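Local coordinates for protein putative nucleoside-diphosphate-sugar epimerase (Staphylococcus aureus subsp. aureus, PDB 3E48) that is of unknown function but probably binds NAD(P)H through a Rossmann-type domain and resembles nucleoside-diphosphate-sugar epimerases, at residues 160-172 and 197-211. Numbering follows the deposited sequence.
Sequences LIYPAGDGRINYI and LSGYSYDMKELAAIL
M204, a selenomethionine at the start of helix 204-211, packs tightly against the loop and strand of 160-172. Its chain bends at chi2 (-56°) and chi3, which brings CE to 3.8 Å from CD1 of I169. Its SE lies 3.9 Å from CD2 of Y162, an oblique Met-aromatic contact, and its CG meets CB of A164. L160 lays CD2 along the helix, on L207 CB and A208 CB. L207 CD1 reaches the hydroxyl end of Y171 and the edge of the Y162 ring. Helix 147-157 also packs on L160 and L211.

Strands 168-172 and 200-203 pair antiparallel. I169 and Y202 exchange two backbone hydrogen bonds, as do Y171 and Y200. A classic bulge sets G199 and Y200 opposite Y171. Beside it, N170 uses both ends of its amide. OD1 takes the N-H of G199 on an in-plane lone pair at 2.9 Å, and ND2 donates to S201 OG at 3.0 Å. S201 OG also bonds D256. This double grip fixes the amide rotation.

M204, L160, Y162 and I169 are buried; the charged R168, D203 and E206 are partly exposed. R168 NH1 meets E206 OE1 at 3.2 Å from above the carboxylate plane (36° out of it), and OE1 lies 21° out of the guanidinium plane. OE1 also accepts from D203 N, within the capping box of D203 and E206. One carboxylate oxygen thus takes N-H groups from R168 and the N-cap residue. R168 would partly offset the negative charge that D203 and E206 gather at the helix start.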
ATOM      1  N   LEU B 160     -30.151  -4.700 -10.623  1.00 17.30           N
ATOM      2  CA  LEU B 160     -28.858  -4.133 -10.251  1.00 14.26           C
ATOM      3  C   LEU B 160     -28.023  -5.395 -10.048  1.00 14.10           C
ATOM      4  O   LEU B 160     -28.358  -6.225  -9.201  1.00 19.60           O
ATOM      5  CB  LEU B 160     -28.973  -3.358  -8.937  1.00 14.93           C
ATOM      6  CG  LEU B 160     -27.696  -2.665  -8.451  1.00 10.11           C
ATOM      7  CD1 LEU B 160     -27.306  -1.562  -9.428  1.00 10.86           C
ATOM      8  CD2 LEU B 160     -27.936  -2.087  -7.061  1.00 15.99           C
ATOM      9  N   ILE B 161     -26.949  -5.547 -10.816  1.00 15.97           N
ATOM     10  CA  ILE B 161     -26.134  -6.757 -10.739  1.00 16.98           C
ATOM     11  C   ILE B 161     -24.768  -6.692 -10.056  1.00 15.93           C
ATOM     12  O   ILE B 161     -24.019  -7.675 -10.084  1.00 13.68           O
ATOM     13  CB  ILE B 161     -25.922  -7.349 -12.150  1.00 15.51           C
ATOM     14  CG1 ILE B 161     -25.129  -6.369 -13.018  1.00 18.71           C
ATOM     15  CG2 ILE B 161     -27.273  -7.639 -12.793  1.00 17.48           C
ATOM     16  CD1 ILE B 161     -24.796  -6.897 -14.397  1.00 19.54           C
ATOM     17  N   TYR B 162     -24.433  -5.557  -9.453  1.00 12.55           N
ATOM     18  CA  TYR B 162     -23.144  -5.430  -8.774  1.00 14.09           C
ATOM     19  C   TYR B 162     -22.929  -6.588  -7.798  1.00 11.68           C
ATOM     20  O   TYR B 162     -23.745  -6.823  -6.911  1.00 15.68           O
ATOM     21  CB  TYR B 162     -23.062  -4.109  -8.001  1.00  9.77           C
ATOM     22  CG  TYR B 162     -23.086  -2.854  -8.848  1.00 11.73           C
ATOM     23  CD1 TYR B 162     -22.303  -2.739  -9.998  1.00 15.11           C
ATOM     24  CD2 TYR B 162     -23.833  -1.746  -8.450  1.00 12.61           C
ATOM     25  CE1 TYR B 162     -22.259  -1.544 -10.724  1.00 15.00           C
ATOM     26  CE2 TYR B 162     -23.794  -0.554  -9.165  1.00 18.33           C
ATOM     27  CZ  TYR B 162     -23.007  -0.455 -10.295  1.00 12.05           C
ATOM     28  OH  TYR B 162     -22.955   0.742 -10.973  1.00 14.27           O
ATOM     29  N   PRO B 163     -21.824  -7.331  -7.956  1.00 15.06           N
ATOM     30  CA  PRO B 163     -21.521  -8.464  -7.071  1.00 13.38           C
ATOM     31  C   PRO B 163     -20.948  -7.962  -5.755  1.00 12.29           C
ATOM     32  O   PRO B 163     -19.784  -8.210  -5.433  1.00 13.81           O
ATOM     33  CB  PRO B 163     -20.504  -9.259  -7.877  1.00 16.22           C
ATOM     34  CG  PRO B 163     -19.738  -8.173  -8.578  1.00 14.52           C
ATOM     35  CD  PRO B 163     -20.843  -7.243  -9.050  1.00 12.35           C
ATOM     36  N   ALA B 164     -21.775  -7.251  -4.996  1.00 12.48           N
ATOM     37  CA  ALA B 164     -21.349  -6.680  -3.725  1.00 10.47           C
ATOM     38  C   ALA B 164     -21.985  -7.354  -2.519  1.00 10.57           C
ATOM     39  O   ALA B 164     -21.895  -6.847  -1.403  1.00 10.33           O
ATOM     40  CB  ALA B 164     -21.663  -5.185  -3.705  1.00 14.55           C
ATOM     41  N   GLY B 165     -22.625  -8.499  -2.741  1.00 14.62           N
ATOM     42  CA  GLY B 165     -23.260  -9.202  -1.640  1.00 17.71           C
ATOM     43  C   GLY B 165     -24.207  -8.312  -0.856  1.00 15.27           C
ATOM     44  O   GLY B 165     -24.975  -7.547  -1.436  1.00 15.84           O
ATOM     45  N   ASP B 166     -24.158  -8.409   0.468  1.00 14.69           N
ATOM     46  CA  ASP B 166     -25.024  -7.605   1.320  1.00 14.78           C
ATOM     47  C   ASP B 166     -24.240  -6.429   1.902  1.00 12.82           C
ATOM     48  O   ASP B 166     -24.638  -5.830   2.903  1.00 15.81           O
ATOM     49  CB  ASP B 166     -25.596  -8.472   2.448  1.00 22.88           C
ATOM     50  CG  ASP B 166     -26.324  -9.701   1.924  1.00 34.88           C
ATOM     51  OD1 ASP B 166     -27.205  -9.547   1.052  1.00 41.06           O
ATOM     52  OD2 ASP B 166     -26.018 -10.822   2.386  1.00 39.99           O
ATOM     53  N   GLY B 167     -23.127  -6.099   1.257  1.00 13.84           N
ATOM     54  CA  GLY B 167     -22.294  -5.006   1.726  1.00 12.68           C
ATOM     55  C   GLY B 167     -22.855  -3.621   1.460  1.00 12.89           C
ATOM     56  O   GLY B 167     -23.713  -3.430   0.595  1.00 12.90           O
ATOM     57  N   ARG B 168     -22.372  -2.651   2.229  1.00 10.06           N
ATOM     58  CA  ARG B 168     -22.788  -1.264   2.085  1.00  9.79           C
ATOM     59  C   ARG B 168     -21.606  -0.506   1.488  1.00 11.96           C
ATOM     60  O   ARG B 168     -20.477  -0.633   1.964  1.00  9.22           O
ATOM     61  CB  ARG B 168     -23.157  -0.679   3.451  1.00 12.98           C
ATOM     62  CG  ARG B 168     -24.327  -1.384   4.127  1.00 16.12           C
ATOM     63  CD  ARG B 168     -24.509  -0.896   5.556  1.00 15.22           C
ATOM     64  NE  ARG B 168     -24.841   0.523   5.610  1.00 26.24           N
ATOM     65  CZ  ARG B 168     -25.981   1.041   5.165  1.00 31.97           C
ATOM     66  NH1 ARG B 168     -26.908   0.256   4.631  1.00 35.22           N
ATOM     67  NH2 ARG B 168     -26.195   2.347   5.254  1.00 40.04           N
ATOM     68  N   ILE B 169     -21.867   0.268   0.440  1.00  8.95           N
ATOM     69  CA  ILE B 169     -20.816   1.031  -0.224  1.00  8.07           C
ATOM     70  C   ILE B 169     -21.051   2.524  -0.071  1.00  9.61           C
ATOM     71  O   ILE B 169     -22.157   3.015  -0.317  1.00  8.69           O
ATOM     72  CB  ILE B 169     -20.749   0.702  -1.738  1.00  6.93           C
ATOM     73  CG1 ILE B 169     -20.299  -0.748  -1.950  1.00 11.33           C
ATOM     74  CG2 ILE B 169     -19.769   1.633  -2.441  1.00 10.83           C
ATOM     75  CD1 ILE B 169     -20.459  -1.252  -3.360  1.00 31.18           C
ATOM     76  N   ASN B 170     -20.018   3.251   0.331  1.00  5.75           N
ATOM     77  CA  ASN B 170     -20.182   4.684   0.484  1.00  8.11           C
ATOM     78  C   ASN B 170     -19.937   5.382  -0.848  1.00  7.55           C
ATOM     79  O   ASN B 170     -18.942   5.130  -1.533  1.00  7.29           O
ATOM     80  CB  ASN B 170     -19.255   5.232   1.565  1.00  6.09           C
ATOM     81  CG  ASN B 170     -19.592   6.660   1.933  1.00  6.63           C
ATOM     82  OD1 ASN B 170     -19.162   7.595   1.267  1.00  6.22           O
ATOM     83  ND2 ASN B 170     -20.385   6.831   2.986  1.00  9.09           N
ATOM     84  N   TYR B 171     -20.883   6.250  -1.199  1.00  5.54           N
ATOM     85  CA  TYR B 171     -20.878   7.005  -2.450  1.00  5.82           C
ATOM     86  C   TYR B 171     -20.841   8.506  -2.217  1.00  8.10           C
ATOM     87  O   TYR B 171     -21.337   8.993  -1.205  1.00  6.40           O
ATOM     88  CB  TYR B 171     -22.152   6.721  -3.239  1.00  5.83           C
ATOM     89  CG  TYR B 171     -22.197   5.407  -3.967  1.00  8.83           C
ATOM     90  CD1 TYR B 171     -21.749   5.310  -5.284  1.00  6.33           C
ATOM     91  CD2 TYR B 171     -22.738   4.272  -3.364  1.00  6.05           C
ATOM     92  CE1 TYR B 171     -21.847   4.121  -5.990  1.00  6.96           C
ATOM     93  CE2 TYR B 171     -22.838   3.070  -4.060  1.00  8.61           C
ATOM     94  CZ  TYR B 171     -22.391   3.005  -5.375  1.00  9.99           C
ATOM     95  OH  TYR B 171     -22.492   1.826  -6.078  1.00 11.21           O
ATOM     96  N   ILE B 172     -20.295   9.233  -3.186  1.00  7.04           N
ATOM     97  CA  ILE B 172     -20.212  10.692  -3.114  1.00 10.28           C
ATOM     98  C   ILE B 172     -20.070  11.247  -4.543  1.00  7.44           C
ATOM     99  O   ILE B 172     -19.484  10.595  -5.411  1.00  7.43           O
ATOM    100  CB  ILE B 172     -19.013  11.127  -2.222  1.00  6.68           C
ATOM    101  CG1 ILE B 172     -18.977  12.650  -2.083  1.00  8.08           C
ATOM    102  CG2 ILE B 172     -17.699  10.610  -2.814  1.00 11.41           C
ATOM    103  CD1 ILE B 172     -17.959  13.141  -1.071  1.00  5.71           C
ATOM    104  N   LEU B 197     -13.249  11.875   2.195  1.00  8.50           N
ATOM    105  CA  LEU B 197     -14.418  12.605   1.734  1.00  6.73           C
ATOM    106  C   LEU B 197     -15.475  11.556   1.413  1.00  5.74           C
ATOM    107  O   LEU B 197     -15.413  10.881   0.384  1.00  7.00           O
ATOM    108  CB  LEU B 197     -14.071  13.442   0.496  1.00  6.62           C
ATOM    109  CG  LEU B 197     -13.015  14.531   0.742  1.00 10.95           C
ATOM    110  CD1 LEU B 197     -12.764  15.320  -0.541  1.00  8.22           C
ATOM    111  CD2 LEU B 197     -13.498  15.466   1.847  1.00 11.03           C
ATOM    112  N   SER B 198     -16.429  11.406   2.328  1.00  8.26           N
ATOM    113  CA  SER B 198     -17.498  10.428   2.175  1.00  4.82           C
ATOM    114  C   SER B 198     -18.859  11.104   2.021  1.00  7.84           C
ATOM    115  O   SER B 198     -19.044  12.250   2.435  1.00  9.06           O
ATOM    116  CB  SER B 198     -17.517   9.488   3.387  1.00  7.39           C
ATOM    117  OG  SER B 198     -17.761  10.202   4.592  1.00 10.00           O
ATOM    118  N   GLY B 199     -19.801  10.395   1.406  1.00  8.40           N
ATOM    119  CA  GLY B 199     -21.136  10.937   1.211  1.00  5.97           C
ATOM    120  C   GLY B 199     -22.153  10.121   1.989  1.00 10.27           C
ATOM    121  O   GLY B 199     -22.423  10.412   3.152  1.00 11.26           O
ATOM    122  N   TYR B 200     -22.727   9.106   1.347  1.00  6.64           N
ATOM    123  CA  TYR B 200     -23.698   8.244   2.011  1.00 10.69           C
ATOM    124  C   TYR B 200     -23.463   6.781   1.668  1.00  7.28           C
ATOM    125  O   TYR B 200     -23.117   6.444   0.533  1.00  7.94           O
ATOM    126  CB  TYR B 200     -25.132   8.626   1.619  1.00 10.05           C
ATOM    127  CG  TYR B 200     -25.473  10.062   1.930  1.00 11.09           C
ATOM    128  CD1 TYR B 200     -25.224  11.071   1.001  1.00  8.03           C
ATOM    129  CD2 TYR B 200     -25.985  10.424   3.182  1.00 16.43           C
ATOM    130  CE1 TYR B 200     -25.466  12.403   1.307  1.00 11.52           C
ATOM    131  CE2 TYR B 200     -26.233  11.757   3.499  1.00 15.65           C
ATOM    132  CZ  TYR B 200     -25.969  12.740   2.558  1.00 13.64           C
ATOM    133  OH  TYR B 200     -26.182  14.061   2.868  1.00 14.99           O
ATOM    134  N   SER B 201     -23.650   5.913   2.658  1.00  5.91           N
ATOM    135  CA  SER B 201     -23.480   4.476   2.463  1.00  8.74           C
ATOM    136  C   SER B 201     -24.835   3.850   2.175  1.00 11.53           C
ATOM    137  O   SER B 201     -25.816   4.096   2.887  1.00 14.61           O
ATOM    138  CB  SER B 201     -22.876   3.823   3.711  1.00 10.07           C
ATOM    139  OG  SER B 201     -21.548   4.268   3.937  1.00 10.87           O
ATOM    140  N   TYR B 202     -24.878   3.044   1.123  1.00 10.14           N
ATOM    141  CA  TYR B 202     -26.099   2.369   0.707  1.00 11.38           C
ATOM    142  C   TYR B 202     -25.804   0.900   0.467  1.00 14.17           C
ATOM    143  O   TYR B 202     -24.774   0.564  -0.122  1.00 11.26           O
ATOM    144  CB  TYR B 202     -26.605   2.941  -0.618  1.00  9.69           C
ATOM    145  CG  TYR B 202     -26.844   4.433  -0.652  1.00 10.63           C
ATOM    146  CD1 TYR B 202     -27.877   5.013   0.084  1.00 14.93           C
ATOM    147  CD2 TYR B 202     -26.073   5.261  -1.472  1.00 12.65           C
ATOM    148  CE1 TYR B 202     -28.144   6.377  -0.004  1.00 14.89           C
ATOM    149  CE2 TYR B 202     -26.331   6.625  -1.565  1.00 12.76           C
ATOM    150  CZ  TYR B 202     -27.369   7.176  -0.831  1.00 14.64           C
ATOM    151  OH  TYR B 202     -27.639   8.520  -0.932  1.00 11.13           O
ATOM    152  N   ASP B 203     -26.686   0.018   0.923  1.00 12.84           N
ATOM    153  CA  ASP B 203     -26.486  -1.391   0.635  1.00 11.42           C
ATOM    154  C   ASP B 203     -27.044  -1.466  -0.783  1.00 14.06           C
ATOM    155  O   ASP B 203     -27.701  -0.527  -1.231  1.00 12.99           O
ATOM    156  CB  ASP B 203     -27.274  -2.284   1.604  1.00 17.45           C
ATOM    157  CG  ASP B 203     -28.766  -2.040   1.555  1.00 24.35           C
ATOM    158  OD1 ASP B 203     -29.495  -2.742   2.283  1.00 38.35           O
ATOM    159  OD2 ASP B 203     -29.212  -1.154   0.799  1.00 40.67           O
HETATM  160  N   MSE B 204     -26.789  -2.551  -1.503  1.00 14.46           N
HETATM  161  CA  MSE B 204     -27.275  -2.630  -2.876  1.00 12.40           C
HETATM  162  C   MSE B 204     -28.794  -2.665  -2.997  1.00 17.91           C
HETATM  163  O   MSE B 204     -29.349  -2.352  -4.052  1.00 17.17           O
HETATM  164  CB  MSE B 204     -26.660  -3.835  -3.585  1.00 11.76           C
HETATM  165  CG  MSE B 204     -25.145  -3.740  -3.749  1.00 13.34           C
HETATM  166 SE   MSE B 204     -24.559  -2.125  -4.673  1.00 22.53          SE
HETATM  167  CE  MSE B 204     -24.235  -0.977  -3.142  1.00 11.60           C
ATOM    168  N   LYS B 205     -29.467  -3.039  -1.917  1.00 16.91           N
ATOM    169  CA  LYS B 205     -30.922  -3.103  -1.922  1.00 16.47           C
ATOM    170  C   LYS B 205     -31.494  -1.685  -1.940  1.00 17.40           C
ATOM    171  O   LYS B 205     -32.433  -1.393  -2.685  1.00 17.27           O
ATOM    172  CB  LYS B 205     -31.404  -3.866  -0.687  1.00 26.15           C
ATOM    173  CG  LYS B 205     -32.800  -4.436  -0.810  1.00 31.27           C
ATOM    174  CD  LYS B 205     -33.106  -5.375   0.348  1.00 30.29           C
ATOM    175  CE  LYS B 205     -32.186  -6.590   0.343  1.00 34.21           C
ATOM    176  NZ  LYS B 205     -32.360  -7.425  -0.880  1.00 35.58           N
ATOM    177  N   GLU B 206     -30.924  -0.802  -1.123  1.00 15.94           N
ATOM    178  CA  GLU B 206     -31.378   0.588  -1.073  1.00 11.53           C
ATOM    179  C   GLU B 206     -31.015   1.285  -2.378  1.00 16.64           C
ATOM    180  O   GLU B 206     -31.775   2.108  -2.888  1.00 16.50           O
ATOM    181  CB  GLU B 206     -30.723   1.336   0.091  1.00 15.61           C
ATOM    182  CG  GLU B 206     -31.147   0.856   1.465  1.00 26.13           C
ATOM    183  CD  GLU B 206     -30.318   1.483   2.567  1.00 34.17           C
ATOM    184  OE1 GLU B 206     -29.076   1.350   2.520  1.00 26.60           O
ATOM    185  OE2 GLU B 206     -30.904   2.099   3.483  1.00 43.49           O
ATOM    186  N   LEU B 207     -29.844   0.958  -2.914  1.00 15.26           N
ATOM    187  CA  LEU B 207     -29.407   1.566  -4.159  1.00 11.94           C
ATOM    188  C   LEU B 207     -30.430   1.256  -5.250  1.00 12.72           C
ATOM    189  O   LEU B 207     -30.835   2.138  -6.005  1.00 13.34           O
ATOM    190  CB  LEU B 207     -28.038   1.023  -4.575  1.00 16.76           C
ATOM    191  CG  LEU B 207     -27.070   2.001  -5.248  1.00 24.43           C
ATOM    192  CD1 LEU B 207     -25.928   1.205  -5.855  1.00 17.13           C
ATOM    193  CD2 LEU B 207     -27.767   2.815  -6.321  1.00 26.53           C
ATOM    194  N   ALA B 208     -30.850  -0.003  -5.329  1.00 14.13           N
ATOM    195  CA  ALA B 208     -31.822  -0.407  -6.337  1.00 15.18           C
ATOM    196  C   ALA B 208     -33.148   0.334  -6.150  1.00 18.92           C
ATOM    197  O   ALA B 208     -33.770   0.756  -7.126  1.00 21.06           O
ATOM    198  CB  ALA B 208     -32.043  -1.919  -6.275  1.00 17.98           C
ATOM    199  N   ALA B 209     -33.573   0.492  -4.901  1.00 15.92           N
ATOM    200  CA  ALA B 209     -34.825   1.187  -4.600  1.00 18.59           C
ATOM    201  C   ALA B 209     -34.744   2.653  -5.033  1.00 21.06           C
ATOM    202  O   ALA B 209     -35.705   3.203  -5.566  1.00 15.34           O
ATOM    203  CB  ALA B 209     -35.137   1.091  -3.108  1.00 14.28           C
ATOM    204  N   ILE B 210     -33.590   3.276  -4.802  1.00 14.82           N
ATOM    205  CA  ILE B 210     -33.370   4.669  -5.185  1.00 16.43           C
ATOM    206  C   ILE B 210     -33.459   4.819  -6.701  1.00 16.22           C
ATOM    207  O   ILE B 210     -34.159   5.695  -7.216  1.00 15.19           O
ATOM    208  CB  ILE B 210     -31.965   5.165  -4.750  1.00 10.64           C
ATOM    209  CG1 ILE B 210     -31.829   5.103  -3.231  1.00 21.24           C
ATOM    210  CG2 ILE B 210     -31.739   6.591  -5.238  1.00 11.40           C
ATOM    211  CD1 ILE B 210     -32.733   6.057  -2.513  1.00 32.99           C
ATOM    212  N   LEU B 211     -32.729   3.964  -7.409  1.00 14.21           N
ATOM    213  CA  LEU B 211     -32.711   3.994  -8.864  1.00 14.83           C
ATOM    214  C   LEU B 211     -34.093   3.687  -9.435  1.00 12.16           C
ATOM    215  O   LEU B 211     -34.481   4.241 -10.464  1.00 17.64           O
ATOM    216  CB  LEU B 211     -31.680   2.991  -9.393  1.00 17.77           C
ATOM    217  CG  LEU B 211     -30.237   3.243  -8.932  1.00 15.70           C
ATOM    218  CD1 LEU B 211     -29.351   2.049  -9.284  1.00 13.01           C
ATOM    219  CD2 LEU B 211     -29.714   4.517  -9.574  1.00 17.71           C
TER
HETATM  220  O   HOH W   1     -25.568  -4.992  -0.559  1.00 13.02           O
HETATM  221  O   HOH W   2     -20.612   9.437   4.814  1.00 16.51           O